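Side-chain contact in KLLA0C04147p (Kluyveromyces lactis, PDB 5H2A), which is an oxysterol-binding-protein relative that probably binds and transfers sterols, and is represented here by its ankyrin-repeat domain: residues M145-A148 and R149-V153. Numbering follows the deposited sequence.
Sequences MQVA and RANYV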
loop_
_atom_site.group_PDB
_atom_site.type_symbol
_atom_site.label_atom_id
_atom_site.label_comp_id
_atom_site.label_asym_id
_atom_site.label_seq_id
_atom_site.Cartn_x
_atom_site.Cartn_y
_atom_site.Cartn_z
ATOM N N MET A 145 5.597 14.497 -8.317
ATOM C CA MET A 145 5.380 13.168 -7.753
ATOM C C MET A 145 6.580 12.695 -6.954
ATOM O O MET A 145 6.424 12.054 -5.903
ATOM C CB MET A 145 5.077 12.166 -8.876
ATOM C CG MET A 145 3.761 12.480 -9.612
ATOM S SD MET A 145 3.361 11.297 -10.933
ATOM C CE MET A 145 2.899 9.857 -9.984
ATOM N N GLN A 146 7.782 12.971 -7.463
ATOM C CA GLN A 146 8.998 12.578 -6.768
ATOM C C GLN A 146 9.091 13.253 -5.406
ATOM O O GLN A 146 9.421 12.606 -4.411
ATOM C CB GLN A 146 10.206 12.946 -7.631
ATOM C CG GLN A 146 11.554 12.724 -6.996
ATOM C CD GLN A 146 12.673 13.096 -7.962
ATOM O OE1 GLN A 146 12.907 12.402 -8.945
ATOM N NE2 GLN A 146 13.335 14.219 -7.707
ATOM N N VAL A 147 8.825 14.558 -5.347
ATOM C CA VAL A 147 8.926 15.255 -4.066
ATOM C C VAL A 147 7.793 14.855 -3.131
ATOM O O VAL A 147 7.998 14.686 -1.918
ATOM C CB VAL A 147 8.977 16.776 -4.286
ATOM C CG1 VAL A 147 9.048 17.478 -2.924
ATOM C CG2 VAL A 147 10.208 17.148 -5.130
ATOM N N ALA A 148 6.581 14.690 -3.661
ATOM C CA ALA A 148 5.483 14.231 -2.814
ATOM C C ALA A 148 5.790 12.867 -2.212
ATOM O O ALA A 148 5.502 12.617 -1.033
ATOM C CB ALA A 148 4.177 14.182 -3.609
ATOM N N ARG A 149 6.383 11.966 -2.993
ATOM C CA ARG A 149 6.767 10.684 -2.413
ATOM C C ARG A 149 7.821 10.859 -1.322
ATOM O O ARG A 149 7.710 10.266 -0.245
ATOM C CB ARG A 149 7.294 9.712 -3.475
ATOM C CG ARG A 149 7.604 8.379 -2.739
ATOM C CD ARG A 149 8.192 7.336 -3.587
ATOM N NE ARG A 149 7.205 6.716 -4.449
ATOM C CZ ARG A 149 7.511 5.722 -5.263
ATOM N NH1 ARG A 149 8.756 5.266 -5.288
ATOM N NH2 ARG A 149 6.593 5.199 -6.053
ATOM N N ALA A 150 8.875 11.637 -1.603
ATOM C CA ALA A 150 9.917 11.850 -0.598
ATOM C C ALA A 150 9.333 12.406 0.697
ATOM O O ALA A 150 9.717 11.978 1.791
ATOM C CB ALA A 150 11.001 12.790 -1.134
ATOM N N ASN A 151 8.391 13.347 0.592
ATOM C CA ASN A 151 7.722 13.887 1.777
ATOM C C ASN A 151 6.952 12.812 2.526
ATOM O O ASN A 151 6.955 12.772 3.766
ATOM C CB ASN A 151 6.754 14.996 1.376
ATOM C CG ASN A 151 7.461 16.226 0.898
ATOM O OD1 ASN A 151 8.662 16.367 1.089
ATOM N ND2 ASN A 151 6.718 17.131 0.269
ATOM N N TYR A 152 6.250 11.958 1.790
ATOM C CA TYR A 152 5.483 10.907 2.429
ATOM C C TYR A 152 6.406 9.919 3.123
ATOM O O TYR A 152 6.117 9.466 4.240
ATOM C CB TYR A 152 4.619 10.188 1.394
ATOM C CG TYR A 152 3.801 9.114 2.054
ATOM C CD1 TYR A 152 2.616 9.427 2.712
ATOM C CD2 TYR A 152 4.220 7.795 2.044
ATOM C CE1 TYR A 152 1.857 8.440 3.333
ATOM C CE2 TYR A 152 3.480 6.803 2.665
ATOM C CZ TYR A 152 2.293 7.135 3.300
ATOM O OH TYR A 152 1.565 6.147 3.913
ATOM N N VAL A 153 7.519 9.584 2.474
ATOM C CA VAL A 153 8.482 8.665 3.076
ATOM C C VAL A 153 9.035 9.257 4.365
ATOM O O VAL A 153 9.143 8.570 5.384
ATOM C CB VAL A 153 9.609 8.337 2.082
ATOM C CG1 VAL A 153 10.756 7.633 2.791
ATOM C CG2 VAL A 153 9.084 7.474 0.916
#
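The carbonyl oxygen of Val147 takes the backbone N-H of Asn151, with N 2.9 Å from O, in a nearly straight bond (165° at the hydrogen) whose donor lies almost in line with the C=O bond. The side-chain amide of the same asparagine presents its flat face to that oxygen: Asn151 CG comes within 3.3 Å of Val147 O, and OD1 and ND2 are equally far from it, so the amide N-H groups do not point at it and this second contact is not a hydrogen bond. CG stands anti to the carbonyl carbon and beside its own N (chi1 -70°), which turns the amide back toward the preceding turn. There it also meets the valine side chain obliquely, ND2 of Asn151 lying 4.0 Å from CG1 of Val147, a loose touch on the exposed face of the helix. Three more i to i+4 bonds run alongside: Arg149 N to Met145 O at 2.9 Å, and Ala150 N to Gln146 O and Tyr152 N to Ala148 O, both 3.0 Å. The methylene CB of Arg149 rests 3.5 Å from Met145 O, and CB of Tyr152 sits at the same distance from Ala148 O, but both side chains then leave the turn. In Arg149 the chain runs extended through chi2 and bends at chi3 (-76°), carrying the guanidinium to Asp122, which forms a salt bridge with NE, and to Gln131, which accepts from NH2. Tyr152 bonds Asn181 through its hydroxyl and Arg180 through a cation-pi contact. One face of residues 145-153 is thus turned to the protein; Gln146, Val147, Ala150 and Asn151 occupy the exposed side. In this regular alpha-helical i to i+4 geometry, helix 139-165 packs on helices 98-104 and 108-115 through buried Met145, on 108-115 also through Ala148, and on helix 179-184 through Arg149, Tyr152 and Val153, joining these parts of the ankyrin-repeat domain.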